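Local coordinates for protein lovastatin nonaketide synthase, polyketide synthase component (Aspergillus terreus, PDB 7CPX) that builds the nonaketide backbone of lovastatin from malonyl-CoA on its carrier domain, as the homodimeric polyketide synthase that works together with the lovC protein, at residues 1220-1225 with 1240-1245; 1137-1142 with 1151-1156; 1304-1309 with 1553-1558. The protein carries 2 engineered substitutions. All coordinates share one frame; numbering follows the deposited sequence.

Going from the N terminus, the three contacts come in series, none enclosing or crossing another. Contact 2 comes first and closes the short hairpin of strands 1140-1144 and 1147-1152; contact 1 then closes the hairpin of strands 1222-1230 and 1236-1243. These two hairpins are neighbours in what is predicted to be the C-terminal hotdog fold of the dehydratase domain: strand 1222-1230 lies beside strand 1147-1152, and V1222 N lies 2.9 Å from L1152 O in a probable hydrogen bond. Contact 3 closes a much longer loop, with 243 residues between its segments, and joins helix 1298-1309 to helix 1554-1561, which follows strand 1542-1547 of the methyltransferase sheet. Its nearest atoms lie about 70 Å from contact 2.

Contact 1. Residues 1220-1225 with 1240-1245; sequences EKVAFN and IVVFDA
F1243 and A1223 pair within an antiparallel ladder whose strand axes, 1222-1225 and 1240-1243, run 159° apart and approach to 4.6 Å. The register follows from the bonds: F1243 N donates to A1223 O at 2.9 Å, while N1225 and V1241 form a hydrogen-bonded pair, N1225 N to V1241 O at 2.9 Å and V1241 N to N1225 O at 2.9 Å. F1224 and V1242 sit between them as a non-hydrogen-bonded pair.

On the face carrying A1223, N1225 and F1243, the phenylalanine ring lies back over the partner strand. With CG of F1243 set between its own backbone N and carbonyl carbon (chi1 44°), one ring face comes over the A1223 backbone, the carbonyl carbon C of A1223 standing 3.9 Å above the ring plane near its centre. The N1225 amide meets the far end of this ring, its plane inclined 64° to it; OD1 of N1225 lies in the ring plane at the edge, 3.6 Å from CZ of F1243. That oxygen and F1224 O are both within hydrogen-bonding range of S1149 OG and must share its one proton. V1222, F1224 and V1242 face the other way; the CB of F1224 is 4.2 Å from CG2 of V1242, and these two rest on helix 1170-1184, the central helix of the hotdog fold, whereas V1222 rests on L1250 and L1152.

The chemistry is therefore two-sided: V1222, F1224 and V1242 pack against strands 1147-1152 and 1249-1260 and helix 1170-1184, while on the other face one aromatic ring lies over the A1223 backbone and meets the N1225 amide at its edge, and a shared serine hydroxyl helps satisfy the amide oxygen.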
loop_
_atom_site.group_PDB
_atom_site.type_symbol
_atom_site.label_atom_id
_atom_site.label_comp_id
_atom_site.label_asym_id
_atom_site.label_seq_id
_atom_site.Cartn_x
_atom_site.Cartn_y
_atom_site.Cartn_z
ATOM N N GLU A 1220 -1.827 -12.429 -34.184
ATOM C CA GLU A 1220 -1.488 -11.131 -33.609
ATOM C C GLU A 1220 -1.912 -9.988 -34.522
ATOM O O GLU A 1220 -1.184 -9.003 -34.680
ATOM C CB GLU A 1220 0.013 -11.052 -33.311
ATOM C CG GLU A 1220 0.922 -11.134 -34.529
ATOM C CD GLU A 1220 2.391 -11.083 -34.159
ATOM O OE1 GLU A 1220 2.722 -11.388 -32.994
ATOM O OE2 GLU A 1220 3.213 -10.738 -35.033
ATOM N N LYS A 1221 -3.092 -10.112 -35.124
ATOM C CA LYS A 1221 -3.630 -9.066 -35.989
ATOM C C LYS A 1221 -5.145 -9.179 -35.951
ATOM O O LYS A 1221 -5.711 -10.135 -36.489
ATOM C CB LYS A 1221 -3.094 -9.197 -37.412
ATOM C CG LYS A 1221 -3.546 -8.089 -38.341
ATOM C CD LYS A 1221 -2.647 -7.968 -39.561
ATOM C CE LYS A 1221 -2.689 -9.219 -40.424
ATOM N NZ LYS A 1221 -1.831 -9.087 -41.635
ATOM N N VAL A 1222 -5.795 -8.207 -35.319
ATOM C CA VAL A 1222 -7.217 -8.276 -35.019
ATOM C C VAL A 1222 -7.911 -7.057 -35.606
ATOM O O VAL A 1222 -7.337 -5.967 -35.688
ATOM C CB VAL A 1222 -7.469 -8.361 -33.499
ATOM C CG1 VAL A 1222 -6.809 -9.601 -32.918
ATOM C CG2 VAL A 1222 -6.963 -7.104 -32.813
ATOM N N ALA A 1223 -9.167 -7.246 -35.993
ATOM C CA ALA A 1223 -9.929 -6.165 -36.588
ATOM C C ALA A 1223 -10.472 -5.247 -35.497
ATOM O O ALA A 1223 -10.479 -5.580 -34.310
ATOM C CB ALA A 1223 -11.063 -6.721 -37.443
ATOM N N PHE A 1224 -10.936 -4.075 -35.915
ATOM C CA PHE A 1224 -11.429 -3.082 -34.976
ATOM C C PHE A 1224 -12.437 -2.179 -35.667
ATOM O O PHE A 1224 -12.347 -1.924 -36.872
ATOM C CB PHE A 1224 -10.290 -2.230 -34.404
ATOM C CG PHE A 1224 -9.719 -1.247 -35.387
ATOM C CD1 PHE A 1224 -10.272 0.012 -35.522
ATOM C CD2 PHE A 1224 -8.632 -1.581 -36.176
ATOM C CE1 PHE A 1224 -9.758 0.918 -36.425
ATOM C CE2 PHE A 1224 -8.110 -0.678 -37.080
ATOM C CZ PHE A 1224 -8.675 0.575 -37.204
ATOM N N ASN A 1225 -13.391 -1.701 -34.875
ATOM C CA ASN A 1225 -14.287 -0.618 -35.236
ATOM C C ASN A 1225 -14.244 0.423 -34.127
ATOM O O ASN A 1225 -13.892 0.123 -32.984
ATOM C CB ASN A 1225 -15.722 -1.116 -35.438
ATOM C CG ASN A 1225 -15.820 -2.199 -36.491
ATOM O OD1 ASN A 1225 -14.974 -2.295 -37.379
ATOM N ND2 ASN A 1225 -16.859 -3.020 -36.398
ATOM N N ILE A 1240 -14.642 2.077 -28.728
ATOM C CA ILE A 1240 -13.834 1.168 -29.531
ATOM C C ILE A 1240 -14.346 -0.249 -29.335
ATOM O O ILE A 1240 -14.845 -0.598 -28.260
ATOM C CB ILE A 1240 -12.341 1.258 -29.161
ATOM C CG1 ILE A 1240 -11.851 2.705 -29.246
ATOM C CG2 ILE A 1240 -11.527 0.382 -30.087
ATOM C CD1 ILE A 1240 -10.524 2.932 -28.568
ATOM N N VAL A 1241 -14.232 -1.061 -30.383
ATOM C CA VAL A 1241 -14.572 -2.476 -30.325
ATOM C C VAL A 1241 -13.547 -3.236 -31.153
ATOM O O VAL A 1241 -13.572 -3.187 -32.387
ATOM C CB VAL A 1241 -16.001 -2.737 -30.835
ATOM C CG1 VAL A 1241 -16.379 -4.194 -30.634
ATOM C CG2 VAL A 1241 -16.996 -1.826 -30.137
ATOM N N VAL A 1242 -12.634 -3.929 -30.481
ATOM C CA VAL A 1242 -11.611 -4.734 -31.135
ATOM C C VAL A 1242 -12.059 -6.186 -31.090
ATOM O O VAL A 1242 -12.477 -6.680 -30.038
ATOM C CB VAL A 1242 -10.244 -4.552 -30.455
ATOM C CG1 VAL A 1242 -9.157 -5.285 -31.219
ATOM C CG2 VAL A 1242 -9.911 -3.081 -30.345
ATOM N N PHE A 1243 -11.977 -6.871 -32.227
ATOM C CA PHE A 1243 -12.493 -8.226 -32.341
ATOM C C PHE A 1243 -11.538 -9.081 -33.161
ATOM O O PHE A 1243 -10.662 -8.579 -33.870
ATOM C CB PHE A 1243 -13.895 -8.237 -32.964
ATOM C CG PHE A 1243 -14.042 -7.331 -34.153
ATOM C CD1 PHE A 1243 -14.221 -5.970 -33.984
ATOM C CD2 PHE A 1243 -14.026 -7.841 -35.437
ATOM C CE1 PHE A 1243 -14.364 -5.134 -35.070
ATOM C CE2 PHE A 1243 -14.173 -7.010 -36.530
ATOM C CZ PHE A 1243 -14.340 -5.654 -36.347
ATOM N N ASP A 1244 -11.718 -10.394 -33.039
ATOM C CA ASP A 1244 -10.854 -11.367 -33.686
ATOM C C ASP A 1244 -11.259 -11.542 -35.148
ATOM O O ASP A 1244 -12.185 -10.898 -35.650
ATOM C CB ASP A 1244 -10.920 -12.699 -32.940
ATOM C CG ASP A 1244 -9.705 -13.572 -33.190
ATOM O OD1 ASP A 1244 -8.997 -13.336 -34.192
ATOM O OD2 ASP A 1244 -9.462 -14.499 -32.390
ATOM N N ALA A 1245 -10.550 -12.431 -35.847
ATOM C CA ALA A 1245 -10.910 -12.740 -37.226
ATOM C C ALA A 1245 -12.314 -13.324 -37.302
ATOM O O ALA A 1245 -13.084 -12.994 -38.212
ATOM C CB ALA A 1245 -9.891 -13.706 -37.828
#

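Contact 2. Residues 1137-1142 with 1151-1156; sequences RLHNMQ and TLDFIP
The guanidinium group of R1137 is met by I1155 over one face, where CG1 of I1155 lies 4.1 Å above the plane and off toward the rim, and by D1153 at its edge. The edge contact is a salt bridge: NH1 of R1137 points at OD2 of D1153 across 3.3 Å, with 167° at the hydrogen. OD2 lies close to the guanidinium plane, but the carboxylate is turned 74° against that plane and is approached on its anti side by a donor lying off the carboxylate plane, so one oxygen takes the bond in place of a two-pronged pairing. A bend in the arginine chain (chi2 -79°) brings its CD across the aspartate, 3.4 Å from OD2 of D1153. The R1137 side chain is about 9 Å from that of D1174, the predicted proton donor of the dehydratase. The H1139 imidazole presents its edge to T1151, with CD2 of H1139 4.2 Å from CB of T1151.

The backbone evidence defines a classic beta bulge, in which H1139 and N1140 both face T1151. Within it, N1140 N donates to T1151 O and T1151 N to N1140 O, each at 2.9 Å; on the side toward R1137, D1153 N donates to R1137 O at 3.0 Å, so the pairing resumes across the irregularity.

L1138 and L1152 meet on the opposite side of the strands from the salt bridge, CD1 of L1138 lying 3.8 Å from CB of L1152. There the hairpin and the residues leading into it join the hotdog core: L1138 packs on I1117 and Y1121 of helix 1117-1126, both leucines touch V1175 of helix 1170-1184, and F1224 of the neighbouring strand 1222-1230 touches both as well.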
loop_
_atom_site.group_PDB
_atom_site.type_symbol
_atom_site.label_atom_id
_atom_site.label_comp_id
_atom_site.label_asym_id
_atom_site.label_seq_id
_atom_site.Cartn_x
_atom_site.Cartn_y
_atom_site.Cartn_z
ATOM N N ARG A 1137 1.673 0.126 -34.952
ATOM C CA ARG A 1137 1.232 -1.207 -35.342
ATOM C C ARG A 1137 -0.161 -1.224 -35.959
ATOM O O ARG A 1137 -0.733 -2.307 -36.126
ATOM C CB ARG A 1137 1.270 -2.134 -34.126
ATOM C CG ARG A 1137 2.638 -2.723 -33.827
ATOM C CD ARG A 1137 2.951 -3.890 -34.742
ATOM N NE ARG A 1137 4.141 -4.615 -34.315
ATOM C CZ ARG A 1137 4.475 -5.823 -34.749
ATOM N NH1 ARG A 1137 3.724 -6.478 -35.619
ATOM N NH2 ARG A 1137 5.590 -6.388 -34.296
ATOM N N LEU A 1138 -0.717 -0.065 -36.303
ATOM C CA LEU A 1138 -2.014 -0.019 -36.963
ATOM C C LEU A 1138 -1.869 -0.507 -38.398
ATOM O O LEU A 1138 -1.496 0.264 -39.287
ATOM C CB LEU A 1138 -2.580 1.400 -36.925
ATOM C CG LEU A 1138 -3.984 1.609 -37.489
ATOM C CD1 LEU A 1138 -4.992 0.761 -36.745
ATOM C CD2 LEU A 1138 -4.364 3.073 -37.402
ATOM N N HIS A 1139 -2.162 -1.788 -38.631
ATOM C CA HIS A 1139 -1.910 -2.378 -39.941
ATOM C C HIS A 1139 -2.636 -1.615 -41.039
ATOM O O HIS A 1139 -2.030 -1.217 -42.041
ATOM C CB HIS A 1139 -2.334 -3.846 -39.941
ATOM C CG HIS A 1139 -2.376 -4.459 -41.306
ATOM N ND1 HIS A 1139 -1.274 -4.514 -42.131
ATOM C CD2 HIS A 1139 -3.390 -5.036 -41.993
ATOM C CE1 HIS A 1139 -1.606 -5.103 -43.266
ATOM N NE2 HIS A 1139 -2.884 -5.429 -43.207
ATOM N N ASN A 1140 -3.938 -1.399 -40.870
ATOM C CA ASN A 1140 -4.715 -0.668 -41.857
ATOM C C ASN A 1140 -5.922 -0.050 -41.175
ATOM O O ASN A 1140 -6.473 -0.615 -40.227
ATOM C CB ASN A 1140 -5.172 -1.575 -43.003
ATOM C CG ASN A 1140 -6.290 -2.509 -42.591
ATOM O OD1 ASN A 1140 -6.357 -2.949 -41.444
ATOM N ND2 ASN A 1140 -7.181 -2.811 -43.526
ATOM N N MET A 1141 -6.338 1.107 -41.678
ATOM C CA MET A 1141 -7.495 1.799 -41.141
ATOM C C MET A 1141 -8.236 2.490 -42.274
ATOM O O MET A 1141 -7.674 2.789 -43.329
ATOM C CB MET A 1141 -7.097 2.816 -40.066
ATOM C CG MET A 1141 -8.277 3.512 -39.408
ATOM S SD MET A 1141 -7.823 4.454 -37.941
ATOM C CE MET A 1141 -6.699 5.657 -38.643
ATOM N N GLN A 1142 -9.519 2.738 -42.039
ATOM C CA GLN A 1142 -10.361 3.445 -42.990
ATOM C C GLN A 1142 -11.468 4.140 -42.215
ATOM O O GLN A 1142 -12.084 3.532 -41.336
ATOM C CB GLN A 1142 -10.933 2.487 -44.037
ATOM C CG GLN A 1142 -11.651 1.274 -43.463
ATOM C CD GLN A 1142 -10.757 0.056 -43.375
ATOM O OE1 GLN A 1142 -9.683 0.100 -42.777
ATOM N NE2 GLN A 1142 -11.194 -1.041 -43.980
ATOM N N THR A 1151 -7.861 -2.955 -39.242
ATOM C CA THR A 1151 -7.152 -4.022 -38.553
ATOM C C THR A 1151 -5.893 -3.456 -37.919
ATOM O O THR A 1151 -5.134 -2.736 -38.574
ATOM C CB THR A 1151 -6.790 -5.157 -39.516
ATOM O OG1 THR A 1151 -7.930 -5.486 -40.319
ATOM C CG2 THR A 1151 -6.350 -6.384 -38.749
ATOM N N LEU A 1152 -5.681 -3.781 -36.647
ATOM C CA LEU A 1152 -4.482 -3.400 -35.919
ATOM C C LEU A 1152 -3.809 -4.656 -35.392
ATOM O O LEU A 1152 -4.482 -5.634 -35.051
ATOM C CB LEU A 1152 -4.811 -2.445 -34.764
ATOM C CG LEU A 1152 -5.761 -2.963 -33.682
ATOM C CD1 LEU A 1152 -5.004 -3.672 -32.571
ATOM C CD2 LEU A 1152 -6.582 -1.824 -33.112
ATOM N N ASP A 1153 -2.482 -4.631 -35.332
ATOM C CA ASP A 1153 -1.723 -5.802 -34.909
ATOM C C ASP A 1153 -1.890 -6.000 -33.409
ATOM O O ASP A 1153 -1.463 -5.159 -32.611
ATOM C CB ASP A 1153 -0.254 -5.640 -35.278
ATOM C CG ASP A 1153 -0.033 -5.552 -36.774
ATOM O OD1 ASP A 1153 -1.012 -5.722 -37.530
ATOM O OD2 ASP A 1153 1.119 -5.315 -37.194
ATOM N N PHE A 1154 -2.514 -7.112 -33.023
ATOM C CA PHE A 1154 -2.634 -7.488 -31.617
ATOM C C PHE A 1154 -1.315 -8.100 -31.141
ATOM O O PHE A 1154 -1.230 -9.262 -30.745
ATOM C CB PHE A 1154 -3.798 -8.450 -31.426
ATOM C CG PHE A 1154 -4.280 -8.546 -30.007
ATOM C CD1 PHE A 1154 -5.231 -7.665 -29.527
ATOM C CD2 PHE A 1154 -3.787 -9.520 -29.158
ATOM C CE1 PHE A 1154 -5.680 -7.751 -28.227
ATOM C CE2 PHE A 1154 -4.232 -9.611 -27.855
ATOM C CZ PHE A 1154 -5.181 -8.725 -27.387
ATOM N N ILE A 1155 -0.273 -7.280 -31.202
ATOM C CA ILE A 1155 1.077 -7.770 -30.910
ATOM C C ILE A 1155 1.108 -8.338 -29.496
ATOM O O ILE A 1155 0.646 -7.670 -28.551
ATOM C CB ILE A 1155 2.109 -6.642 -31.080
ATOM C CG1 ILE A 1155 3.505 -7.128 -30.682
ATOM C CG2 ILE A 1155 1.702 -5.415 -30.271
ATOM C CD1 ILE A 1155 4.613 -6.154 -31.025
ATOM N N PRO A 1156 1.608 -9.553 -29.288
ATOM C CA PRO A 1156 1.633 -10.115 -27.937
ATOM C C PRO A 1156 2.744 -9.521 -27.089
ATOM O O PRO A 1156 3.805 -9.135 -27.584
ATOM C CB PRO A 1156 1.870 -11.608 -28.187
ATOM C CG PRO A 1156 2.654 -11.640 -29.444
ATOM C CD PRO A 1156 2.150 -10.496 -30.282
#

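Contact 3. Residues 1304-1309 with 1553-1558; sequences IIERIV and EHTRLG
E1306 reaches across to T1555 and R1556 where helices 1304-1309 and 1554-1558 pass at 108°, their axes 8.3 Å apart at closest. Here helix 1298-1309 meets the helix following strand 1542-1547 of the methyltransferase sheet. The glutamate chain, extended beyond CG, carries OE2 to the edge of the R1556 guanidinium near NE. The charges pair as a salt bridge, but OE2 of E1306 and NE of R1556 are modelled too close, so its geometry is doubtful. The same OE2 accepts a weak bond from T1555 OG1 at 3.2 Å, equally unsure in position.

Among the backbone groups, E1306 O accepts V1309 N within its own helix at 2.7 Å, and R1556 O is hydrogen-bonded to H1378 NE2. Separately, CA of E1306 makes a weak CA-H...O contact with T1555 O at 3.5 Å. CG1 of V1309 packs on CB of T1555 at 3.9 Å, and W1353 of helix 1339-1354 touches V1309. One face of the R1556 guanidinium carries CD of E1553, 3.9 Å above its plane and offset toward the rim.

Chemically, the arginine has one carboxylate at its edge, doubtfully placed, and another over one face, which would probably stabilise its positive charge.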
loop_
_atom_site.group_PDB
_atom_site.type_symbol
_atom_site.label_atom_id
_atom_site.label_comp_id
_atom_site.label_asym_id
_atom_site.label_seq_id
_atom_site.Cartn_x
_atom_site.Cartn_y
_atom_site.Cartn_z
ATOM N N ILE A 1304 -21.288 77.504 -26.409
ATOM C CA ILE A 1304 -21.535 78.104 -25.101
ATOM C C ILE A 1304 -20.293 78.835 -24.604
ATOM O O ILE A 1304 -20.374 79.977 -24.139
ATOM C CB ILE A 1304 -22.010 77.040 -24.094
ATOM C CG1 ILE A 1304 -23.512 76.797 -24.278
ATOM C CG2 ILE A 1304 -21.710 77.485 -22.661
ATOM C CD1 ILE A 1304 -24.073 75.666 -23.439
ATOM N N ILE A 1305 -19.124 78.194 -24.692
ATOM C CA ILE A 1305 -17.891 78.877 -24.319
ATOM C C ILE A 1305 -17.595 80.012 -25.288
ATOM O O ILE A 1305 -16.887 80.961 -24.934
ATOM C CB ILE A 1305 -16.716 77.873 -24.227
ATOM C CG1 ILE A 1305 -15.423 78.578 -23.802
ATOM C CG2 ILE A 1305 -16.501 77.153 -25.543
ATOM C CD1 ILE A 1305 -15.486 79.220 -22.433
ATOM N N GLU A 1306 -18.124 79.941 -26.513
ATOM C CA GLU A 1306 -18.055 81.084 -27.420
ATOM C C GLU A 1306 -18.879 82.249 -26.884
ATOM O O GLU A 1306 -18.421 83.398 -26.864
ATOM C CB GLU A 1306 -18.548 80.686 -28.814
ATOM C CG GLU A 1306 -17.670 79.691 -29.546
ATOM C CD GLU A 1306 -18.207 79.358 -30.924
ATOM O OE1 GLU A 1306 -19.384 79.677 -31.196
ATOM O OE2 GLU A 1306 -17.455 78.784 -31.739
ATOM N N ARG A 1307 -20.105 81.965 -26.444
ATOM C CA ARG A 1307 -21.008 82.976 -25.908
ATOM C C ARG A 1307 -20.327 83.746 -24.786
ATOM O O ARG A 1307 -20.546 84.951 -24.622
ATOM C CB ARG A 1307 -22.295 82.320 -25.401
ATOM C CG ARG A 1307 -23.324 83.287 -24.832
ATOM C CD ARG A 1307 -24.420 82.541 -24.087
ATOM N NE ARG A 1307 -23.915 81.892 -22.882
ATOM C CZ ARG A 1307 -24.627 81.085 -22.107
ATOM N NH1 ARG A 1307 -25.887 80.790 -22.386
ATOM N NH2 ARG A 1307 -24.060 80.558 -21.025
ATOM N N ILE A 1308 -19.499 83.049 -24.009
ATOM C CA ILE A 1308 -18.757 83.704 -22.937
ATOM C C ILE A 1308 -17.845 84.782 -23.509
ATOM O O ILE A 1308 -17.687 85.858 -22.921
ATOM C CB ILE A 1308 -17.968 82.656 -22.129
ATOM C CG1 ILE A 1308 -18.922 81.827 -21.263
ATOM C CG2 ILE A 1308 -16.909 83.330 -21.274
ATOM C CD1 ILE A 1308 -18.309 80.559 -20.692
ATOM N N VAL A 1309 -17.256 84.525 -24.675
ATOM C CA VAL A 1309 -16.224 85.391 -25.229
ATOM C C VAL A 1309 -16.686 86.175 -26.455
ATOM O O VAL A 1309 -15.994 87.124 -26.855
ATOM C CB VAL A 1309 -14.960 84.577 -25.574
ATOM C CG1 VAL A 1309 -15.284 83.491 -26.595
ATOM C CG2 VAL A 1309 -13.861 85.489 -26.089
ATOM N N GLU A 1553 -9.917 78.864 -34.849
ATOM C CA GLU A 1553 -11.095 79.610 -34.420
ATOM C C GLU A 1553 -10.847 80.079 -32.995
ATOM O O GLU A 1553 -10.670 79.258 -32.090
ATOM C CB GLU A 1553 -12.359 78.751 -34.504
ATOM C CG GLU A 1553 -12.617 78.175 -35.888
ATOM C CD GLU A 1553 -12.941 79.243 -36.916
ATOM O OE1 GLU A 1553 -13.113 80.416 -36.522
ATOM O OE2 GLU A 1553 -13.024 78.908 -38.115
ATOM N N HIS A 1554 -10.838 81.399 -32.800
ATOM C CA HIS A 1554 -10.365 81.963 -31.540
ATOM C C HIS A 1554 -11.321 81.667 -30.389
ATOM O O HIS A 1554 -10.885 81.463 -29.251
ATOM C CB HIS A 1554 -10.164 83.470 -31.692
ATOM C CG HIS A 1554 -9.249 83.848 -32.815
ATOM N ND1 HIS A 1554 -9.605 83.722 -34.141
ATOM C CD2 HIS A 1554 -7.991 84.349 -32.811
ATOM C CE1 HIS A 1554 -8.607 84.128 -34.904
ATOM N NE2 HIS A 1554 -7.615 84.514 -34.122
ATOM N N THR A 1555 -12.623 81.640 -30.663
ATOM C CA THR A 1555 -13.639 81.579 -29.617
ATOM C C THR A 1555 -13.825 80.187 -29.024
ATOM O O THR A 1555 -14.797 79.984 -28.289
ATOM C CB THR A 1555 -14.989 82.053 -30.167
ATOM O OG1 THR A 1555 -15.394 81.200 -31.245
ATOM C CG2 THR A 1555 -14.903 83.476 -30.666
ATOM N N ARG A 1556 -12.944 79.228 -29.309
ATOM C CA ARG A 1556 -13.263 77.831 -29.041
ATOM C C ARG A 1556 -12.168 77.021 -28.353
ATOM O O ARG A 1556 -12.504 76.036 -27.686
ATOM C CB ARG A 1556 -13.645 77.133 -30.356
ATOM C CG ARG A 1556 -14.688 77.921 -31.145
ATOM C CD ARG A 1556 -14.990 77.345 -32.517
ATOM N NE ARG A 1556 -15.909 78.214 -33.245
ATOM C CZ ARG A 1556 -16.245 78.064 -34.518
ATOM N NH1 ARG A 1556 -15.744 77.086 -35.256
ATOM N NH2 ARG A 1556 -17.103 78.919 -35.067
ATOM N N LEU A 1557 -10.883 77.384 -28.484
ATOM C CA LEU A 1557 -9.841 76.520 -27.938
ATOM C C LEU A 1557 -8.654 77.273 -27.337
ATOM O O LEU A 1557 -7.574 76.686 -27.209
ATOM C CB LEU A 1557 -9.332 75.570 -29.028
ATOM C CG LEU A 1557 -8.325 76.139 -30.030
ATOM C CD1 LEU A 1557 -8.035 75.113 -31.104
ATOM C CD2 LEU A 1557 -8.816 77.439 -30.650
ATOM N N GLY A 1558 -8.813 78.541 -26.961
ATOM C CA GLY A 1558 -7.652 79.328 -26.568
ATOM C C GLY A 1558 -6.951 78.790 -25.333
ATOM O O GLY A 1558 -5.727 78.613 -25.326
#